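Local atomic coordinates of PTS system glucose-specific EIIA component (Mycoplasma capricolum, PDB entry 2GPR), a protein that probably relays phosphoryl groups from phospho-HPr to the EIIB domain, serving the phosphotransferase system that couples glucose uptake to its phosphorylation. Residues I18-E23 and V139-V144; S52-T57 and D98-A103; P13-I18 and P42-F47. All blocks are in the same frame, centred on the assembly; numbering follows the deposited sequence.

Interaction 1. Residues I18-E23 and V139-V144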
ATOM      1  N   ILE A  18       1.615  -1.915  11.375  1.00 25.29           N
ATOM      2  CA  ILE A  18       0.878  -0.823  10.834  1.00 24.58           C
ATOM      3  C   ILE A  18       1.151   0.336  11.786  1.00 25.30           C
ATOM      4  O   ILE A  18       1.161   0.145  12.997  1.00 26.67           O
ATOM      5  CB  ILE A  18      -0.604  -1.136  10.699  1.00 25.10           C
ATOM      6  CG1 ILE A  18      -0.783  -2.340   9.747  1.00 29.39           C
ATOM      7  CG2 ILE A  18      -1.381   0.090  10.189  1.00 22.59           C
ATOM      8  CD1 ILE A  18      -0.204  -2.101   8.337  1.00 30.50           C
ATOM      9  N   ILE A  19       1.525   1.480  11.241  1.00 25.05           N
ATOM     10  CA  ILE A  19       1.812   2.677  12.000  1.00 23.02           C
ATOM     11  C   ILE A  19       0.941   3.722  11.331  1.00 23.37           C
ATOM     12  O   ILE A  19       0.331   3.401  10.321  1.00 24.14           O
ATOM     13  CB  ILE A  19       3.313   3.047  11.916  1.00 23.97           C
ATOM     14  CG1 ILE A  19       3.702   3.472  10.487  1.00 24.08           C
ATOM     15  CG2 ILE A  19       4.186   1.851  12.265  1.00 23.73           C
ATOM     16  CD1 ILE A  19       5.128   3.076  10.150  1.00 23.36           C
ATOM     17  N   THR A  20       0.899   4.953  11.852  1.00 22.24           N
ATOM     18  CA  THR A  20       0.077   6.026  11.284  1.00 21.51           C
ATOM     19  C   THR A  20       0.852   6.841  10.294  1.00 21.64           C
ATOM     20  O   THR A  20       2.077   6.699  10.201  1.00 23.24           O
ATOM     21  CB  THR A  20      -0.553   6.953  12.362  1.00 20.66           C
ATOM     22  OG1 THR A  20       0.448   7.536  13.195  1.00 24.37           O
ATOM     23  CG2 THR A  20      -1.565   6.201  13.222  1.00 15.63           C
ATOM     24  N   LEU A  21       0.127   7.681   9.554  1.00 19.70           N
ATOM     25  CA  LEU A  21       0.746   8.524   8.565  1.00 22.20           C
ATOM     26  C   LEU A  21       1.558   9.607   9.261  1.00 24.44           C
ATOM     27  O   LEU A  21       2.531  10.185   8.753  1.00 21.80           O
ATOM     28  CB  LEU A  21      -0.274   9.177   7.622  1.00 23.58           C
ATOM     29  CG  LEU A  21      -0.825   8.250   6.535  1.00 25.07           C
ATOM     30  CD1 LEU A  21      -1.763   9.058   5.649  1.00 26.08           C
ATOM     31  CD2 LEU A  21       0.286   7.603   5.683  1.00 23.66           C
ATOM     32  N   ASP A  22       1.153   9.893  10.433  1.00 27.40           N
ATOM     33  CA  ASP A  22       1.845  10.897  11.160  1.00 32.53           C
ATOM     34  C   ASP A  22       3.218  10.377  11.539  1.00 37.82           C
ATOM     35  O   ASP A  22       4.141  11.131  11.836  1.00 41.75           O
ATOM     36  CB  ASP A  22       1.026  11.381  12.374  1.00 35.31           C
ATOM     37  CG  ASP A  22      -0.458  11.119  12.216  1.00 38.35           C
ATOM     38  OD1 ASP A  22      -0.711   9.940  11.736  1.00 42.70           O
ATOM     39  OD2 ASP A  22      -1.285  11.951  12.461  1.00 36.85           O
ATOM     40  N   GLU A  23       3.386   9.062  11.486  1.00 38.88           N
ATOM     41  CA  GLU A  23       4.673   8.500  11.795  1.00 41.39           C
ATOM     42  C   GLU A  23       5.570   8.385  10.570  1.00 44.81           C
ATOM     43  O   GLU A  23       6.613   7.728  10.618  1.00 46.25           O
ATOM     44  CB  GLU A  23       4.553   7.160  12.489  1.00 44.32           C
ATOM     45  CG  GLU A  23       4.002   7.295  13.921  1.00 48.48           C
ATOM     46  CD  GLU A  23       3.166   6.100  14.349  1.00 52.96           C
ATOM     47  OE1 GLU A  23       3.869   4.989  14.432  1.00 54.33           O
ATOM     48  OE2 GLU A  23       1.950   6.157  14.572  1.00 54.19           O
ATOM     49  N   VAL A 139      -9.006   0.853  11.539  1.00 27.45           N
ATOM     50  CA  VAL A 139      -7.699   0.494  11.101  1.00 26.43           C
ATOM     51  C   VAL A 139      -7.040  -0.328  12.201  1.00 23.81           C
ATOM     52  O   VAL A 139      -6.716   0.195  13.238  1.00 19.74           O
ATOM     53  CB  VAL A 139      -6.726   1.634  10.715  1.00 29.05           C
ATOM     54  CG1 VAL A 139      -5.348   0.997  10.418  1.00 27.45           C
ATOM     55  CG2 VAL A 139      -7.186   2.431   9.509  1.00 29.45           C
ATOM     56  N   LYS A 140      -6.800  -1.599  11.959  1.00 27.65           N
ATOM     57  CA  LYS A 140      -6.118  -2.419  12.940  1.00 28.38           C
ATOM     58  C   LYS A 140      -4.636  -2.053  12.955  1.00 30.26           C
ATOM     59  O   LYS A 140      -3.990  -2.022  11.890  1.00 35.46           O
ATOM     60  CB  LYS A 140      -6.408  -3.904  12.772  1.00 30.45           C
ATOM     61  CG  LYS A 140      -5.372  -4.825  13.422  1.00 34.37           C
ATOM     62  CD  LYS A 140      -5.150  -6.133  12.652  1.00 38.78           C
ATOM     63  CE  LYS A 140      -6.101  -7.283  13.025  1.00 41.97           C
ATOM     64  NZ  LYS A 140      -5.896  -8.530  12.224  1.00 42.72           N
ATOM     65  N   MET A 141      -4.123  -1.673  14.171  1.00 24.06           N
ATOM     66  CA  MET A 141      -2.772  -1.225  14.371  1.00 20.25           C
ATOM     67  C   MET A 141      -1.885  -2.270  15.003  1.00 21.39           C
ATOM     68  O   MET A 141      -2.314  -3.340  15.370  1.00 22.97           O
ATOM     69  CB  MET A 141      -2.775   0.036  15.217  1.00 20.70           C
ATOM     70  CG  MET A 141      -3.397   1.197  14.485  1.00 23.92           C
ATOM     71  SD  MET A 141      -2.148   2.264  13.814  1.00 25.63           S
ATOM     72  CE  MET A 141      -1.127   2.364  15.300  1.00 27.49           C
ATOM     73  N   GLY A 142      -0.618  -1.984  15.112  1.00 20.86           N
ATOM     74  CA  GLY A 142       0.224  -2.938  15.741  1.00 21.08           C
ATOM     75  C   GLY A 142       0.850  -3.902  14.767  1.00 22.24           C
ATOM     76  O   GLY A 142       0.921  -3.627  13.578  1.00 19.43           O
ATOM     77  N   GLU A 143       1.342  -5.030  15.349  1.00 25.00           N
ATOM     78  CA  GLU A 143       2.045  -6.109  14.682  1.00 26.80           C
ATOM     79  C   GLU A 143       1.061  -6.999  13.872  1.00 28.88           C
ATOM     80  O   GLU A 143       0.015  -7.445  14.383  1.00 29.72           O
ATOM     81  CB  GLU A 143       2.874  -6.876  15.728  1.00 29.94           C
ATOM     82  CG  GLU A 143       4.315  -7.234  15.292  1.00 37.38           C
ATOM     83  CD  GLU A 143       5.288  -6.063  15.165  1.00 40.03           C
ATOM     84  OE1 GLU A 143       4.939  -4.923  14.903  1.00 41.70           O
ATOM     85  OE2 GLU A 143       6.556  -6.419  15.329  1.00 38.81           O
ATOM     86  N   VAL A 144       1.356  -7.189  12.556  1.00 28.17           N
ATOM     87  CA  VAL A 144       0.477  -7.920  11.633  1.00 25.10           C
ATOM     88  C   VAL A 144       1.196  -8.889  10.736  1.00 24.81           C
ATOM     89  O   VAL A 144       2.392  -8.869  10.544  1.00 24.67           O
ATOM     90  CB  VAL A 144      -0.345  -6.991  10.693  1.00 24.27           C
ATOM     91  CG1 VAL A 144      -1.277  -6.058  11.454  1.00 23.70           C
ATOM     92  CG2 VAL A 144       0.568  -6.177   9.788  1.00 24.64           C
TER
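Ile18 and Gly142 form an antiparallel hydrogen-bonded pair, by which the loop between strands 124-130 and 149-153 is held against strand 16-19, an outermost strand of the seven-stranded antiparallel sheet. The bridge is uneven: Ile18 N donates to Gly142 O at 2.9 Å, whereas the return bond from Gly142 N to Ile18 O is weak at 3.5 Å. Directly after this pair the chain turns a corner at Glu143.

The apolar packing centres on Ile18, which is buried. With CG1 beside the backbone N (chi1 -61°), its two branches part: CG1 meets Val144 CG2 at 4.1 Å, and CG2 meets Val139 CG1 at the same separation. Both valines cross the isoleucine at about a right angle, while Lys140 O comes up to Ile18 CB between them. Strand 36-42, through Phe38 and Ile40, adds further cover.

Met141 packs at the more exposed margin. Its chain bends at chi2 and chi3, bringing SD within 4.0 Å of Thr20 CG2 and the CE methyl close to Ile18 O.

Beyond the strand, a beta turn closes with Glu23 N donating to Thr20 O at 3.0 Å. Glu23 folds back over the same residue: Thr20 N donates to Glu23 OE2 at 3.2 Å, approaching from above the carboxylate plane, 75° out of it.

Interaction 2. Residues S52-T57 and D98-A103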
ATOM      1  N   SER A  52      -8.420  -6.222  -4.288  1.00 23.26           N
ATOM      2  CA  SER A  52      -8.504  -6.653  -5.644  1.00 22.69           C
ATOM      3  C   SER A  52      -8.941  -5.496  -6.513  1.00 20.20           C
ATOM      4  O   SER A  52      -9.767  -4.680  -6.117  1.00 19.41           O
ATOM      5  CB  SER A  52      -9.405  -7.827  -5.759  1.00 25.40           C
ATOM      6  OG  SER A  52      -8.983  -8.742  -4.775  1.00 29.26           O
ATOM      7  N   GLY A  53      -8.337  -5.385  -7.687  1.00 20.24           N
ATOM      8  CA  GLY A  53      -8.674  -4.294  -8.603  1.00 19.21           C
ATOM      9  C   GLY A  53      -7.716  -4.281  -9.756  1.00 20.36           C
ATOM     10  O   GLY A  53      -7.070  -5.298 -10.014  1.00 25.71           O
ATOM     11  N   LYS A  54      -7.618  -3.144 -10.423  1.00 20.05           N
ATOM     12  CA  LYS A  54      -6.729  -2.961 -11.557  1.00 22.57           C
ATOM     13  C   LYS A  54      -5.517  -2.136 -11.215  1.00 20.91           C
ATOM     14  O   LYS A  54      -5.609  -1.044 -10.613  1.00 16.50           O
ATOM     15  CB  LYS A  54      -7.448  -2.243 -12.652  1.00 29.44           C
ATOM     16  CG  LYS A  54      -7.184  -2.877 -13.987  1.00 36.83           C
ATOM     17  CD  LYS A  54      -7.149  -1.856 -15.087  1.00 43.11           C
ATOM     18  CE  LYS A  54      -8.395  -1.010 -15.141  1.00 49.16           C
ATOM     19  NZ  LYS A  54      -8.397  -0.233 -16.388  1.00 52.89           N
ATOM     20  N   LEU A  55      -4.367  -2.647 -11.612  1.00 23.70           N
ATOM     21  CA  LEU A  55      -3.129  -1.923 -11.390  1.00 27.37           C
ATOM     22  C   LEU A  55      -3.161  -0.746 -12.366  1.00 30.53           C
ATOM     23  O   LEU A  55      -2.589  -0.786 -13.470  1.00 30.84           O
ATOM     24  CB  LEU A  55      -1.925  -2.819 -11.733  1.00 29.05           C
ATOM     25  CG  LEU A  55      -0.778  -2.866 -10.730  1.00 32.37           C
ATOM     26  CD1 LEU A  55       0.342  -3.755 -11.267  1.00 34.33           C
ATOM     27  CD2 LEU A  55      -0.199  -1.500 -10.487  1.00 34.22           C
ATOM     28  N   VAL A  56      -3.926   0.259 -12.004  1.00 32.60           N
ATOM     29  CA  VAL A  56      -4.090   1.432 -12.840  1.00 31.42           C
ATOM     30  C   VAL A  56      -2.857   2.253 -12.817  1.00 29.85           C
ATOM     31  O   VAL A  56      -2.595   2.928 -13.770  1.00 29.37           O
ATOM     32  CB  VAL A  56      -5.265   2.294 -12.404  1.00 33.66           C
ATOM     33  CG1 VAL A  56      -5.300   3.573 -13.238  1.00 35.53           C
ATOM     34  CG2 VAL A  56      -6.574   1.498 -12.547  1.00 34.77           C
ATOM     35  N   THR A  57      -2.121   2.199 -11.687  1.00 30.39           N
ATOM     36  CA  THR A  57      -0.858   2.936 -11.510  1.00 26.91           C
ATOM     37  C   THR A  57       0.325   2.035 -11.329  1.00 24.71           C
ATOM     38  O   THR A  57       0.474   1.444 -10.297  1.00 24.70           O
ATOM     39  CB  THR A  57      -0.810   3.778 -10.244  1.00 22.97           C
ATOM     40  OG1 THR A  57      -1.722   4.867 -10.268  1.00 24.27           O
ATOM     41  CG2 THR A  57       0.617   4.260 -10.085  1.00 19.69           C
ATOM     42  N   ASP A  98      -2.203  -1.761 -15.723  1.00 30.09           N
ATOM     43  CA  ASP A  98      -3.428  -2.167 -16.308  1.00 28.55           C
ATOM     44  C   ASP A  98      -3.798  -3.571 -15.950  1.00 26.41           C
ATOM     45  O   ASP A  98      -4.865  -4.024 -16.353  1.00 28.06           O
ATOM     46  CB  ASP A  98      -3.412  -2.097 -17.838  1.00 34.02           C
ATOM     47  CG  ASP A  98      -3.036  -0.787 -18.478  1.00 38.21           C
ATOM     48  OD1 ASP A  98      -3.766   0.199 -18.025  1.00 38.29           O
ATOM     49  OD2 ASP A  98      -2.398  -0.676 -19.510  1.00 39.83           O
ATOM     50  N   GLN A  99      -2.905  -4.295 -15.267  1.00 24.71           N
ATOM     51  CA  GLN A  99      -3.149  -5.703 -14.846  1.00 23.68           C
ATOM     52  C   GLN A  99      -4.218  -5.786 -13.732  1.00 24.62           C
ATOM     53  O   GLN A  99      -4.257  -4.975 -12.812  1.00 26.15           O
ATOM     54  CB  GLN A  99      -1.823  -6.297 -14.273  1.00 25.07           C
ATOM     55  CG  GLN A  99      -1.934  -7.710 -13.639  1.00 28.19           C
ATOM     56  CD  GLN A  99      -0.570  -8.312 -13.211  1.00 33.23           C
ATOM     57  OE1 GLN A  99      -0.443  -9.045 -12.164  1.00 34.44           O
ATOM     58  NE2 GLN A  99       0.460  -8.086 -14.046  1.00 33.56           N
ATOM     59  N   GLU A 100      -5.054  -6.781 -13.765  1.00 23.80           N
ATOM     60  CA  GLU A 100      -5.961  -6.909 -12.707  1.00 24.74           C
ATOM     61  C   GLU A 100      -5.292  -7.845 -11.657  1.00 23.84           C
ATOM     62  O   GLU A 100      -4.517  -8.763 -12.005  1.00 25.36           O
ATOM     63  CB  GLU A 100      -7.267  -7.555 -13.144  1.00 23.47           C
ATOM     64  CG  GLU A 100      -8.478  -6.624 -13.057  1.00 32.83           C
ATOM     65  CD  GLU A 100      -9.801  -7.379 -12.914  1.00 36.76           C
ATOM     66  OE1 GLU A 100     -10.156  -7.845 -11.766  1.00 42.45           O
ATOM     67  OE2 GLU A 100     -10.559  -7.549 -13.944  1.00 41.06           O
ATOM     68  N   VAL A 101      -5.425  -7.505 -10.364  1.00 30.32           N
ATOM     69  CA  VAL A 101      -4.808  -8.296  -9.328  1.00 30.29           C
ATOM     70  C   VAL A 101      -5.826  -8.711  -8.307  1.00 29.38           C
ATOM     71  O   VAL A 101      -6.862  -8.085  -8.177  1.00 28.65           O
ATOM     72  CB  VAL A 101      -3.681  -7.579  -8.622  1.00 31.10           C
ATOM     73  CG1 VAL A 101      -2.398  -7.622  -9.443  1.00 31.76           C
ATOM     74  CG2 VAL A 101      -4.089  -6.135  -8.310  1.00 29.22           C
ATOM     75  N   ASN A 102      -5.468  -9.752  -7.546  1.00 31.10           N
ATOM     76  CA  ASN A 102      -6.296 -10.244  -6.434  1.00 32.81           C
ATOM     77  C   ASN A 102      -5.600  -9.933  -5.126  1.00 28.28           C
ATOM     78  O   ASN A 102      -4.354 -10.052  -5.030  1.00 27.74           O
ATOM     79  CB  ASN A 102      -6.666 -11.745  -6.496  1.00 37.62           C
ATOM     80  CG  ASN A 102      -7.742 -12.081  -7.523  1.00 43.65           C
ATOM     81  OD1 ASN A 102      -7.697 -13.133  -8.181  1.00 47.68           O
ATOM     82  ND2 ASN A 102      -8.735 -11.201  -7.654  1.00 45.80           N
ATOM     83  N   ALA A 103      -6.381  -9.478  -4.149  1.00 22.90           N
ATOM     84  CA  ALA A 103      -5.801  -9.116  -2.885  1.00 20.57           C
ATOM     85  C   ALA A 103      -5.017 -10.258  -2.334  1.00 22.40           C
ATOM     86  O   ALA A 103      -5.462 -11.391  -2.350  1.00 25.23           O
ATOM     87  CB  ALA A 103      -6.866  -8.653  -1.931  1.00 21.69           C
TER
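Among the flat groups that meet here are the peptides of Gly53 and Val101, and their carbonyls are met in different ways. Val101 N approaches Gly53 O almost head-on, at 2.8 Å and nearly along the C=O axis. Gly53 N instead reaches Val101 O at 3.1 Å from a position tilted 24° out of that carbonyl plane. Around Gly53 O the packing is close: Val101 CG2 comes to 3.5 Å, and Glu100 CA and CG also lie against this oxygen. Beyond the pair, Asn102 ND2 lies 3.8 Å from Ser52 OG, too far to count as a bond.

The backbone pairing continues from Gly53-Val101, an antiparallel hydrogen-bonded pair, to Lys54-Glu100, a non-hydrogen-bonded one. Next comes a straight bond from Leu55 N to Gln99 O, 2.6 Å long. Leu55 is the centre of an inverse gamma turn, and its carbonyl oxygen is approached by Asp98 N in a bond modelled very short.

Ser52 places OG beside its own backbone N (chi1 -50°), where the hydroxyl oxygen accepts a 2.8 Å bond from Ala103 N and extends the pairing past the strand. On the face shared with Glu100, the Lys54 aliphatic chain lies over the Asp98 carbonyl, with CD 3.4 Å from Asp98 O, and its CG rests near Glu100 CG. The buried Leu55 and Val101 lie on Val95.

Strand 100-101 is an outermost strand of the seven-stranded antiparallel sheet, added to strand 53-57. The latter is flanked in turn by strand 64-68, where Val56 and Thr57 both face Gly66 in a classic beta bulge.

Interaction 3. Residues P13-I18 and P42-F47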
ATOM      1  N   PRO A  13       0.014  -5.975   2.982  1.00 27.00           N
ATOM      2  CA  PRO A  13       0.833  -6.437   1.835  1.00 22.22           C
ATOM      3  C   PRO A  13       2.194  -7.079   2.202  1.00 19.57           C
ATOM      4  O   PRO A  13       2.841  -7.760   1.406  1.00 15.28           O
ATOM      5  CB  PRO A  13       1.114  -5.199   1.026  1.00 21.40           C
ATOM      6  CG  PRO A  13       0.777  -4.010   1.900  1.00 22.66           C
ATOM      7  CD  PRO A  13      -0.192  -4.500   2.941  1.00 26.23           C
ATOM      8  N   CYS A  14       2.641  -6.851   3.430  1.00 20.22           N
ATOM      9  CA  CYS A  14       3.822  -7.483   3.938  1.00 22.40           C
ATOM     10  C   CYS A  14       3.705  -7.716   5.456  1.00 26.92           C
ATOM     11  O   CYS A  14       2.695  -7.379   6.126  1.00 26.92           O
ATOM     12  CB  CYS A  14       5.083  -6.721   3.613  1.00 22.86           C
ATOM     13  SG  CYS A  14       5.013  -5.103   4.337  1.00 24.29           S
ATOM     14  N   ASP A  15       4.711  -8.336   6.002  1.00 27.99           N
ATOM     15  CA  ASP A  15       4.664  -8.538   7.399  1.00 32.06           C
ATOM     16  C   ASP A  15       5.216  -7.266   8.012  1.00 33.74           C
ATOM     17  O   ASP A  15       5.942  -6.552   7.345  1.00 35.67           O
ATOM     18  CB  ASP A  15       5.443  -9.827   7.807  1.00 34.98           C
ATOM     19  CG  ASP A  15       4.682 -11.148   7.624  1.00 37.61           C
ATOM     20  OD1 ASP A  15       3.480 -11.051   7.059  1.00 35.82           O
ATOM     21  OD2 ASP A  15       5.135 -12.214   8.016  1.00 40.22           O
ATOM     22  N   GLY A  16       4.831  -6.934   9.250  1.00 33.79           N
ATOM     23  CA  GLY A  16       5.339  -5.722   9.916  1.00 31.96           C
ATOM     24  C   GLY A  16       4.309  -5.053  10.818  1.00 30.63           C
ATOM     25  O   GLY A  16       3.326  -5.667  11.233  1.00 30.22           O
ATOM     26  N   THR A  17       4.542  -3.770  11.104  1.00 28.50           N
ATOM     27  CA  THR A  17       3.655  -3.027  11.952  1.00 26.40           C
ATOM     28  C   THR A  17       2.910  -1.957  11.204  1.00 25.83           C
ATOM     29  O   THR A  17       3.506  -1.105  10.561  1.00 26.19           O
ATOM     30  CB  THR A  17       4.497  -2.282  12.987  1.00 27.46           C
ATOM     31  OG1 THR A  17       5.543  -3.110  13.399  1.00 30.36           O
ATOM     32  CG2 THR A  17       3.659  -1.780  14.165  1.00 25.71           C
ATOM     33  N   ILE A  18       1.615  -1.915  11.375  1.00 25.29           N
ATOM     34  CA  ILE A  18       0.878  -0.823  10.834  1.00 24.58           C
ATOM     35  C   ILE A  18       1.151   0.336  11.786  1.00 25.30           C
ATOM     36  O   ILE A  18       1.161   0.145  12.997  1.00 26.67           O
ATOM     37  CB  ILE A  18      -0.604  -1.136  10.699  1.00 25.10           C
ATOM     38  CG1 ILE A  18      -0.783  -2.340   9.747  1.00 29.39           C
ATOM     39  CG2 ILE A  18      -1.381   0.090  10.189  1.00 22.59           C
ATOM     40  CD1 ILE A  18      -0.204  -2.101   8.337  1.00 30.50           C
ATOM     41  N   PRO A  42       7.715  -2.487   6.968  1.00 28.60           N
ATOM     42  CA  PRO A  42       7.946  -3.757   6.350  1.00 29.22           C
ATOM     43  C   PRO A  42       8.975  -4.597   7.105  1.00 29.17           C
ATOM     44  O   PRO A  42      10.116  -4.204   7.301  1.00 26.89           O
ATOM     45  CB  PRO A  42       8.451  -3.496   4.921  1.00 30.06           C
ATOM     46  CG  PRO A  42       8.754  -2.014   4.834  1.00 30.25           C
ATOM     47  CD  PRO A  42       8.266  -1.390   6.134  1.00 29.38           C
ATOM     48  N   LYS A  43       8.524  -5.761   7.519  1.00 31.42           N
ATOM     49  CA  LYS A  43       9.352  -6.737   8.142  1.00 33.74           C
ATOM     50  C   LYS A  43       9.813  -7.674   7.079  1.00 36.17           C
ATOM     51  O   LYS A  43      10.950  -8.144   7.143  1.00 41.60           O
ATOM     52  CB  LYS A  43       8.639  -7.554   9.181  1.00 35.36           C
ATOM     53  CG  LYS A  43       8.335  -6.795  10.442  1.00 39.59           C
ATOM     54  CD  LYS A  43       7.745  -7.736  11.478  1.00 44.62           C
ATOM     55  CE  LYS A  43       7.099  -7.026  12.656  1.00 45.86           C
ATOM     56  NZ  LYS A  43       8.096  -6.565  13.633  1.00 45.19           N
ATOM     57  N   SER A  44       8.896  -7.994   6.137  1.00 34.19           N
ATOM     58  CA  SER A  44       9.175  -8.904   5.005  1.00 34.81           C
ATOM     59  C   SER A  44       9.538  -8.170   3.703  1.00 32.04           C
ATOM     60  O   SER A  44       9.531  -6.970   3.646  1.00 31.98           O
ATOM     61  CB  SER A  44       8.120  -9.988   4.783  1.00 37.64           C
ATOM     62  OG  SER A  44       6.916  -9.418   4.300  1.00 42.07           O
ATOM     63  N   ASN A  45       9.871  -8.899   2.654  1.00 29.94           N
ATOM     64  CA  ASN A  45      10.252  -8.242   1.434  1.00 31.41           C
ATOM     65  C   ASN A  45       9.158  -8.174   0.424  1.00 32.82           C
ATOM     66  O   ASN A  45       9.035  -7.185  -0.337  1.00 35.75           O
ATOM     67  CB  ASN A  45      11.451  -8.925   0.824  1.00 33.51           C
ATOM     68  CG  ASN A  45      12.416  -9.286   1.911  1.00 36.23           C
ATOM     69  OD1 ASN A  45      12.294 -10.397   2.459  1.00 41.89           O
ATOM     70  ND2 ASN A  45      13.198  -8.293   2.394  1.00 31.55           N
ATOM     71  N   ASP A  46       8.367  -9.226   0.434  1.00 29.75           N
ATOM     72  CA  ASP A  46       7.243  -9.342  -0.453  1.00 30.58           C
ATOM     73  C   ASP A  46       6.074  -8.396  -0.125  1.00 32.00           C
ATOM     74  O   ASP A  46       5.586  -8.295   0.992  1.00 35.89           O
ATOM     75  CB  ASP A  46       6.856 -10.792  -0.685  1.00 31.46           C
ATOM     76  CG  ASP A  46       8.100 -11.671  -0.874  1.00 34.94           C
ATOM     77  OD1 ASP A  46       9.054 -11.084  -1.566  1.00 36.66           O
ATOM     78  OD2 ASP A  46       8.200 -12.825  -0.461  1.00 34.67           O
ATOM     79  N   PHE A  47       5.691  -7.614  -1.105  1.00 26.83           N
ATOM     80  CA  PHE A  47       4.600  -6.743  -0.937  1.00 21.25           C
ATOM     81  C   PHE A  47       3.517  -7.312  -1.802  1.00 23.44           C
ATOM     82  O   PHE A  47       3.802  -7.698  -2.946  1.00 23.14           O
ATOM     83  CB  PHE A  47       4.953  -5.314  -1.305  1.00 18.38           C
ATOM     84  CG  PHE A  47       5.839  -4.661  -0.299  1.00 13.06           C
ATOM     85  CD1 PHE A  47       7.170  -5.054  -0.188  1.00 12.29           C
ATOM     86  CD2 PHE A  47       5.349  -3.651   0.529  1.00 10.99           C
ATOM     87  CE1 PHE A  47       7.988  -4.451   0.761  1.00 13.36           C
ATOM     88  CE2 PHE A  47       6.151  -3.040   1.495  1.00  8.34           C
ATOM     89  CZ  PHE A  47       7.464  -3.489   1.632  1.00 11.50           C
TER
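Cys14 is wedged between Phe47, Pro42 and Ser44 in the tightly packed half of this contact. Its CB sits over the centre of one face of the Phe47 ring, 4.3 Å from the centroid, in a CH-pi contact. The sulfur is oblique to the same ring: with SG between the backbone N and the carbonyl carbon (chi1 61°), it comes to 3.7 Å from Phe47 CE2 and also touches Pro42 CB. Pro13 O receives a CA-H...O contact from Phe47.

Two nearly straight hydrogen bonds fix the backbone of Asp15. Its N-H points at Ser44 OG, 3.0 Å away, and its O accepts from Lys43 N at 2.7 Å, the donor lying 39° out of the carbonyl plane. Gly16 and Pro42 form an antiparallel non-hydrogen-bonded pair; having no side chain, Gly16 lets the backbone of Pro42 and Lys43 come close, and its backbone angles by themselves call for glycine.

On the solvent side the main element is the Lys43 chain, whose CG lies 3.2 Å from Gly16 CA and whose NZ, beyond a bend at chi4, pairs with Glu143. Asp15 turns its OD1 to Gln146 N.

Residues 13-15 lead into strand 16-19; segment 42-47 runs from the end of strand 36-42, in the same seven-stranded sheet, to the start of strand 46-48, at the edge of the three-stranded sheet. Pro42 touches helix 112-118 and, with Phe47, strand 124-130.

Interactions 1 and 3 share Ile18 and strand 16-19, their centres about 12 Å apart. Glu143 joins them directly, through a salt bridge to Lys43 and a probable hydrogen bond to Thr17, both modelled unusually short, so that their exact geometry is doubtful. Interaction 2 stands apart, at the far edge of the same seven-stranded sheet: its centre is about 24 Å from that of interaction 1 and about 19 Å from that of interaction 3. His78, which by similarity carries the phosphoryl group during transfer, is unmodified here; its side chain is about 9 Å from that of Phe47, 11 Å from that of Leu55 and 12 Å from that of Ile19. None of the contacts includes it.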